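Side-chain contacts in tRNA dimethylallyltransferase (Staphylococcus epidermidis ATCC 12228, PDB 3D3Q), which probably transfers a dimethylallyl group from dimethylallyl diphosphate onto the adenine at position 37 of tRNAs that read codons beginning with uridine: residues Glu125-Met128 and Lys129-Leu133; His291-Lys295 and Glu296-Leu300; Val230-Leu233 and Val234-Gly237. All blocks are in the same frame, centred on the assembly; numbering follows the deposited sequence.

Overall arrangement
From the N terminus the three contacts come in series, contact 1, contact 3, contact 2, and none nests in or crosses another. Contact 1 is a stretch of helix 125-136, which lies against helices 166-179 and 262-286. Contact 3 closes the C-terminal end of helix 226-235, with its buried side on helix 252-257 and nearby loops. Contact 2 closes a tight turn where strand 291-294, an outermost strand of the parallel sheet, turns toward helix 300-314. The three are well separated: the centres of contacts 1 and 2 lie about 26 Å apart, and contact 3 is about 43 Å from contact 1 and about 38 Å from contact 2, centre to centre.

Contact 1. Residues Glu125-Met128 and Lys129-Leu133; sequences EDKM and KQVKL
Asp126 and Gln130 are joined by one of the backbone bonds that make 125-133 one continuous piece of helix. Gln130 N donates to Asp126 O at 3.1 Å, and the next two residues repeat it, Val131 N donating to Lys127 O and Lys132 N to Met128 O, the i to i+4 pattern of an alpha helix. Asp126 O has a second donor: Lys129 N reaches it at 2.8 Å from above the carbonyl plane, a three-residue step added to the four-residue one, so two N-H groups share the same oxygen.

Lys127 carries most of the side-chain contact. Its chain runs alongside that of Gln130, both pointing the same way, and Lys127 CE comes to 3.1 Å from Gln130 NE2. Gln130 is placed for this by CG lying opposite the backbone N (chi1 -168°), followed by a bend at chi2 (-82°) that sets the amide beside the lysine chain. Closer to the backbone, the methylene Lys127 CG meets Val131 CG2 at 3.8 Å, where the two side chains cross at about a right angle. The ammonium end goes further: Lys127 NZ hydrogen-bonds to Leu177 O in the last turn of helix 166-179, where the negative end of that helix dipole would probably favour a positive charge.

The two residues beside the lysine also meet this helix. Gln130 and Val131 both rest on Leu177, and Val131, buried, touches Lys178 as well. Selenomethionine Met128 spans two neighbours, Lys178 of helix 166-179 and Asn286 of helix 262-286, while Glu125 touches Lys278 on the latter, in a stretch thought to meet the substrate tRNA.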
loop_
_atom_site.group_PDB
_atom_site.type_symbol
_atom_site.label_atom_id
_atom_site.label_comp_id
_atom_site.label_asym_id
_atom_site.label_seq_id
_atom_site.Cartn_x
_atom_site.Cartn_y
_atom_site.Cartn_z
ATOM N N GLU A 125 18.731 -5.273 4.492
ATOM C CA GLU A 125 18.771 -4.352 5.636
ATOM C C GLU A 125 20.134 -3.726 5.916
ATOM O O GLU A 125 20.237 -2.743 6.664
ATOM C CB GLU A 125 18.249 -5.054 6.887
ATOM C CG GLU A 125 16.735 -5.203 6.891
ATOM C CD GLU A 125 16.012 -3.861 6.878
ATOM O OE1 GLU A 125 16.173 -3.104 5.895
ATOM O OE2 GLU A 125 15.289 -3.564 7.858
ATOM N N ASP A 126 21.172 -4.302 5.313
ATOM C CA ASP A 126 22.535 -3.798 5.454
ATOM C C ASP A 126 22.666 -2.478 4.691
ATOM O O ASP A 126 23.117 -1.465 5.249
ATOM C CB ASP A 126 23.540 -4.827 4.912
ATOM C CG ASP A 126 24.025 -5.791 5.987
ATOM O OD1 ASP A 126 24.744 -6.767 5.641
ATOM O OD2 ASP A 126 23.692 -5.557 7.178
ATOM N N LYS A 127 22.275 -2.504 3.413
ATOM C CA LYS A 127 22.315 -1.317 2.554
ATOM C C LYS A 127 21.488 -0.219 3.244
ATOM O O LYS A 127 21.773 0.966 3.108
ATOM C CB LYS A 127 21.738 -1.636 1.152
ATOM C CG LYS A 127 22.579 -1.115 -0.044
ATOM C CD LYS A 127 23.911 -1.865 -0.176
ATOM C CE LYS A 127 25.039 -1.005 -0.781
ATOM N NZ LYS A 127 24.828 -0.589 -2.207
HETATM N N MSE A 128 20.470 -0.626 3.996
HETATM C CA MSE A 128 19.641 0.326 4.715
HETATM C C MSE A 128 20.498 1.228 5.586
HETATM O O MSE A 128 20.221 2.420 5.713
HETATM C CB MSE A 128 18.642 -0.396 5.613
HETATM C CG MSE A 128 17.211 -0.262 5.145
HETATM SE SE MSE A 128 17.151 -0.705 3.403
HETATM C CE MSE A 128 16.017 0.574 2.699
ATOM N N LYS A 129 21.530 0.644 6.190
ATOM C CA LYS A 129 22.442 1.377 7.069
ATOM C C LYS A 129 23.458 2.151 6.239
ATOM O O LYS A 129 23.703 3.337 6.474
ATOM C CB LYS A 129 23.175 0.399 8.006
ATOM C CG LYS A 129 23.749 1.057 9.267
ATOM C CD LYS A 129 24.274 0.028 10.281
ATOM C CE LYS A 129 24.296 0.578 11.727
ATOM N NZ LYS A 129 25.093 1.835 11.931
ATOM N N GLN A 130 24.042 1.456 5.269
ATOM C CA GLN A 130 25.037 2.036 4.372
ATOM C C GLN A 130 24.439 3.255 3.678
ATOM O O GLN A 130 24.998 4.347 3.731
ATOM C CB GLN A 130 25.468 0.988 3.325
ATOM C CG GLN A 130 26.716 1.330 2.473
ATOM C CD GLN A 130 26.434 2.254 1.277
ATOM O OE1 GLN A 130 26.319 3.480 1.422
ATOM N NE2 GLN A 130 26.316 1.660 0.090
ATOM N N VAL A 131 23.291 3.058 3.034
ATOM C CA VAL A 131 22.608 4.123 2.310
ATOM C C VAL A 131 22.168 5.272 3.208
ATOM O O VAL A 131 22.364 6.445 2.876
ATOM C CB VAL A 131 21.370 3.574 1.566
ATOM C CG1 VAL A 131 20.554 4.722 0.972
ATOM C CG2 VAL A 131 21.819 2.611 0.471
ATOM N N LYS A 132 21.567 4.929 4.343
ATOM C CA LYS A 132 21.086 5.935 5.274
ATOM C C LYS A 132 22.284 6.663 5.853
ATOM O O LYS A 132 22.330 7.890 5.845
ATOM C CB LYS A 132 20.267 5.283 6.392
ATOM C CG LYS A 132 19.244 6.214 7.056
ATOM C CD LYS A 132 18.106 6.595 6.097
ATOM C CE LYS A 132 17.096 7.547 6.749
ATOM N NZ LYS A 132 15.883 7.823 5.912
ATOM N N LEU A 133 23.262 5.907 6.338
ATOM C CA LEU A 133 24.446 6.524 6.911
ATOM C C LEU A 133 25.144 7.430 5.932
ATOM O O LEU A 133 25.553 8.530 6.289
ATOM C CB LEU A 133 25.426 5.466 7.387
ATOM C CG LEU A 133 25.073 4.947 8.775
ATOM C CD1 LEU A 133 25.970 3.767 9.091
ATOM C CD2 LEU A 133 25.224 6.074 9.814
#

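Contact 2. Residues His291-Lys295 and Glu296-Leu300; sequences HWLNK and ERMSL
Met298 folds back across the turn onto Leu293 and Asn294. As modelled, this selenomethionine has CG opposite its carbonyl carbon (chi1 -70°) and an extended chi2, which carry the chain back toward the strand it has just left; a bend at chi3 then lays the methyl group over the backbone. Met298 CE sits 3.5 Å from Leu293 CA and 4.0 Å from Leu293 CB, while Met298 SE touches Leu293 CD2, also at 4.0 Å. The two side chains cross at about a right angle, and the buried leucine is covered further by Met303 of helix 300-314.

The backbone underneath is a type I beta turn with Lys295 and Glu296 at its corners. Arg297 N donates to Asn294 O at 3.0 Å, and Met298 N adds a weak bond to the same oxygen. Strand 291-294 is an outermost strand of the parallel sheet of this P-loop-type fold, bonded to strand 197-204 on its inner side; the turn takes the chain off the sheet, and Ser299, as N-cap with its OG bonded to Met302 N, starts helix 300-314. Lys295 reaches toward the predicted ATP-binding P-loop, its side chain about 4 Å from that of Ser18, a residue that probably binds substrate.

Asn294 and Glu296 also meet beside the turn. The end of the Asn294 side chain lies by the aliphatic start of Glu296, with the amide and carboxylate planes 40° apart. The glutamate chain is extended beyond CG, and its OE1 is hydrogen-bonded to two hydroxyls, Thr209 OG1 and Ser206 OG.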
loop_
_atom_site.group_PDB
_atom_site.type_symbol
_atom_site.label_atom_id
_atom_site.label_comp_id
_atom_site.label_asym_id
_atom_site.label_seq_id
_atom_site.Cartn_x
_atom_site.Cartn_y
_atom_site.Cartn_z
ATOM N N HIS A 291 2.562 10.167 -3.639
ATOM C CA HIS A 291 2.387 11.492 -3.028
ATOM C C HIS A 291 1.931 11.171 -1.603
ATOM O O HIS A 291 0.749 10.988 -1.339
ATOM C CB HIS A 291 1.311 12.292 -3.778
ATOM C CG HIS A 291 1.187 13.719 -3.333
ATOM N ND1 HIS A 291 0.725 14.074 -2.084
ATOM C CD2 HIS A 291 1.431 14.878 -3.988
ATOM C CE1 HIS A 291 0.685 15.392 -1.987
ATOM N NE2 HIS A 291 1.108 15.903 -3.130
ATOM N N TRP A 292 2.893 11.085 -0.697
ATOM C CA TRP A 292 2.630 10.755 0.690
ATOM C C TRP A 292 1.975 11.855 1.514
ATOM O O TRP A 292 2.365 13.014 1.430
ATOM C CB TRP A 292 3.930 10.356 1.381
ATOM C CG TRP A 292 4.598 9.194 0.746
ATOM C CD1 TRP A 292 5.594 9.219 -0.181
ATOM C CD2 TRP A 292 4.282 7.816 0.967
ATOM N NE1 TRP A 292 5.922 7.932 -0.550
ATOM C CE2 TRP A 292 5.132 7.054 0.139
ATOM C CE3 TRP A 292 3.364 7.154 1.790
ATOM C CZ2 TRP A 292 5.087 5.661 0.102
ATOM C CZ3 TRP A 292 3.316 5.771 1.759
ATOM C CH2 TRP A 292 4.177 5.036 0.919
ATOM N N LEU A 293 0.979 11.471 2.315
ATOM C CA LEU A 293 0.261 12.370 3.218
ATOM C C LEU A 293 0.659 11.899 4.595
ATOM O O LEU A 293 0.375 10.760 4.954
ATOM C CB LEU A 293 -1.250 12.215 3.070
ATOM C CG LEU A 293 -1.747 12.529 1.670
ATOM C CD1 LEU A 293 -3.251 12.341 1.564
ATOM C CD2 LEU A 293 -1.344 13.956 1.341
ATOM N N ASN A 294 1.310 12.763 5.367
ATOM C CA ASN A 294 1.757 12.400 6.715
ATOM C C ASN A 294 0.572 12.391 7.704
ATOM O O ASN A 294 0.101 13.429 8.128
ATOM C CB ASN A 294 2.852 13.384 7.156
ATOM C CG ASN A 294 3.564 12.951 8.428
ATOM O OD1 ASN A 294 4.623 13.490 8.757
ATOM N ND2 ASN A 294 2.985 11.985 9.152
ATOM N N LYS A 295 0.101 11.202 8.053
ATOM C CA LYS A 295 -1.024 11.045 8.952
ATOM C C LYS A 295 -0.785 11.664 10.325
ATOM O O LYS A 295 -1.733 11.959 11.058
ATOM C CB LYS A 295 -1.341 9.572 9.121
ATOM C CG LYS A 295 -2.581 9.292 9.887
ATOM C CD LYS A 295 -2.422 8.053 10.735
ATOM C CE LYS A 295 -3.648 7.172 10.635
ATOM N NZ LYS A 295 -4.903 7.953 10.649
ATOM N N GLU A 296 0.474 11.874 10.684
ATOM C CA GLU A 296 0.800 12.463 11.980
ATOM C C GLU A 296 0.750 13.985 11.968
ATOM O O GLU A 296 1.219 14.634 12.903
ATOM C CB GLU A 296 2.195 12.003 12.412
ATOM C CG GLU A 296 2.271 10.549 12.816
ATOM C CD GLU A 296 3.694 10.090 13.080
ATOM O OE1 GLU A 296 3.876 8.953 13.570
ATOM O OE2 GLU A 296 4.633 10.864 12.791
ATOM N N ARG A 297 0.154 14.545 10.922
ATOM C CA ARG A 297 0.083 15.990 10.760
ATOM C C ARG A 297 -1.181 16.426 10.016
ATOM O O ARG A 297 -1.529 17.604 9.980
ATOM C CB ARG A 297 1.355 16.452 10.024
ATOM C CG ARG A 297 1.374 17.882 9.544
ATOM C CD ARG A 297 0.830 17.949 8.139
ATOM N NE ARG A 297 1.270 19.118 7.450
ATOM C CZ ARG A 297 0.627 20.051 6.755
ATOM N NH1 ARG A 297 -0.687 20.108 6.536
ATOM N NH2 ARG A 297 1.422 20.972 6.241
HETATM N N MSE A 298 -1.874 15.462 9.438
HETATM C CA MSE A 298 -3.084 15.754 8.705
HETATM C C MSE A 298 -4.237 14.892 9.180
HETATM O O MSE A 298 -4.041 13.808 9.724
HETATM C CB MSE A 298 -2.875 15.511 7.225
HETATM C CG MSE A 298 -1.960 16.504 6.559
HETATM SE SE MSE A 298 -1.723 16.073 4.679
HETATM C CE MSE A 298 0.157 15.522 4.742
ATOM N N SER A 299 -5.445 15.369 8.937
ATOM C CA SER A 299 -6.634 14.662 9.351
ATOM C C SER A 299 -7.426 14.182 8.157
ATOM O O SER A 299 -7.170 14.601 7.042
ATOM C CB SER A 299 -7.506 15.592 10.166
ATOM O OG SER A 299 -7.912 16.684 9.372
ATOM N N LEU A 300 -8.414 13.329 8.400
ATOM C CA LEU A 300 -9.241 12.807 7.322
ATOM C C LEU A 300 -9.702 13.933 6.402
ATOM O O LEU A 300 -9.644 13.794 5.186
ATOM C CB LEU A 300 -10.447 12.063 7.889
ATOM C CG LEU A 300 -11.390 11.441 6.851
ATOM C CD1 LEU A 300 -10.619 10.503 5.929
ATOM C CD2 LEU A 300 -12.521 10.685 7.562
#

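Contact 3. Residues Val230-Leu233 and Val234-Gly237; sequences VQHL and VEQG
Val234 packs over the carbonyls of the turn before it, on the covered side of the last stretch of helix 226-235. With chi1 at 69°, Val234 CG1 sits between its own backbone N and carbonyl carbon and lies against both Val230 O and Gln231 O. Val234 N donates to that same Val230 O at 3.0 Å, so side chain and backbone of one residue both close on the preceding turn. The packing is tight here because neighbours cover it from without: Ile256 of helix 252-257 touches both Val230 and Val234, and buried Leu233 rests on Met47 and Tyr249.

The helix stops here in a Schellman motif. Gly237, at C-prime with positive phi, sends its N back to Val234 O in a weak bond of 3.3 Å, and the next amide, Phe238 N, turns back to Leu233 O. Just before it, Gln236 N still makes the helical bond to His232 O, at 3.0 Å.

Across the helix, His232, Glu235 and Gln236 are exposed, and His232 and Glu235 touch only lightly at their ends. Glu235 N bonds to Gln231 O at 2.9 Å, and the methylene Glu235 CG stays close to that oxygen, but the chain then extends past it toward the histidine. There Glu235 OE2 stands at the edge of the imidazole, near its plane, 4.1 Å from His232 CD2, with ring and carboxylate turned 34° from each other. The polar ends do not meet, His232 NE2 being 5.2 Å from Glu235 OE2.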
loop_
_atom_site.group_PDB
_atom_site.type_symbol
_atom_site.label_atom_id
_atom_site.label_comp_id
_atom_site.label_asym_id
_atom_site.label_seq_id
_atom_site.Cartn_x
_atom_site.Cartn_y
_atom_site.Cartn_z
ATOM N N VAL A 230 -11.503 -17.437 13.075
ATOM C CA VAL A 230 -10.596 -18.481 12.610
ATOM C C VAL A 230 -11.091 -19.847 13.050
ATOM O O VAL A 230 -10.701 -20.866 12.488
ATOM C CB VAL A 230 -9.159 -18.295 13.133
ATOM C CG1 VAL A 230 -8.694 -16.876 12.912
ATOM C CG2 VAL A 230 -9.081 -18.672 14.574
ATOM N N GLN A 231 -11.960 -19.865 14.054
ATOM C CA GLN A 231 -12.513 -21.120 14.548
ATOM C C GLN A 231 -13.540 -21.646 13.569
ATOM O O GLN A 231 -13.549 -22.826 13.260
ATOM C CB GLN A 231 -13.169 -20.921 15.913
ATOM C CG GLN A 231 -12.200 -20.817 17.084
ATOM C CD GLN A 231 -12.927 -20.825 18.425
ATOM O OE1 GLN A 231 -13.733 -19.937 18.709
ATOM N NE2 GLN A 231 -12.646 -21.833 19.251
ATOM N N HIS A 232 -14.405 -20.763 13.091
ATOM C CA HIS A 232 -15.431 -21.157 12.142
ATOM C C HIS A 232 -14.788 -21.598 10.840
ATOM O O HIS A 232 -15.245 -22.548 10.199
ATOM C CB HIS A 232 -16.378 -19.996 11.872
ATOM C CG HIS A 232 -17.194 -19.591 13.064
ATOM N ND1 HIS A 232 -17.625 -18.296 13.266
ATOM C CD2 HIS A 232 -17.674 -20.313 14.108
ATOM C CE1 HIS A 232 -18.334 -18.237 14.382
ATOM N NE2 HIS A 232 -18.380 -19.447 14.911
ATOM N N LEU A 233 -13.727 -20.906 10.441
ATOM C CA LEU A 233 -13.024 -21.233 9.199
ATOM C C LEU A 233 -12.311 -22.566 9.297
ATOM O O LEU A 233 -12.461 -23.413 8.424
ATOM C CB LEU A 233 -12.014 -20.142 8.866
ATOM C CG LEU A 233 -12.605 -18.815 8.409
ATOM C CD1 LEU A 233 -11.538 -17.736 8.462
ATOM C CD2 LEU A 233 -13.156 -18.964 6.997
ATOM N N VAL A 234 -11.531 -22.743 10.357
ATOM C CA VAL A 234 -10.794 -23.980 10.553
ATOM C C VAL A 234 -11.749 -25.165 10.729
ATOM O O VAL A 234 -11.418 -26.288 10.366
ATOM C CB VAL A 234 -9.832 -23.868 11.760
ATOM C CG1 VAL A 234 -10.621 -23.798 13.047
ATOM C CG2 VAL A 234 -8.885 -25.033 11.778
ATOM N N GLU A 235 -12.933 -24.913 11.276
ATOM C CA GLU A 235 -13.924 -25.968 11.465
ATOM C C GLU A 235 -14.535 -26.362 10.122
ATOM O O GLU A 235 -14.846 -27.530 9.890
ATOM C CB GLU A 235 -15.029 -25.514 12.431
ATOM C CG GLU A 235 -14.734 -25.796 13.912
ATOM C CD GLU A 235 -15.759 -25.183 14.874
ATOM O OE1 GLU A 235 -15.791 -25.606 16.059
ATOM O OE2 GLU A 235 -16.517 -24.274 14.453
ATOM N N GLN A 236 -14.703 -25.388 9.234
ATOM C CA GLN A 236 -15.253 -25.659 7.911
ATOM C C GLN A 236 -14.195 -26.283 6.998
ATOM O O GLN A 236 -14.356 -26.335 5.777
ATOM C CB GLN A 236 -15.794 -24.374 7.295
ATOM C CG GLN A 236 -17.108 -23.961 7.895
ATOM C CD GLN A 236 -17.450 -22.521 7.594
ATOM O OE1 GLN A 236 -16.720 -21.607 7.989
ATOM N NE2 GLN A 236 -18.568 -22.302 6.899
ATOM N N GLY A 237 -13.106 -26.748 7.607
ATOM C CA GLY A 237 -12.034 -27.380 6.865
ATOM C C GLY A 237 -11.253 -26.482 5.937
ATOM O O GLY A 237 -10.383 -26.965 5.211
#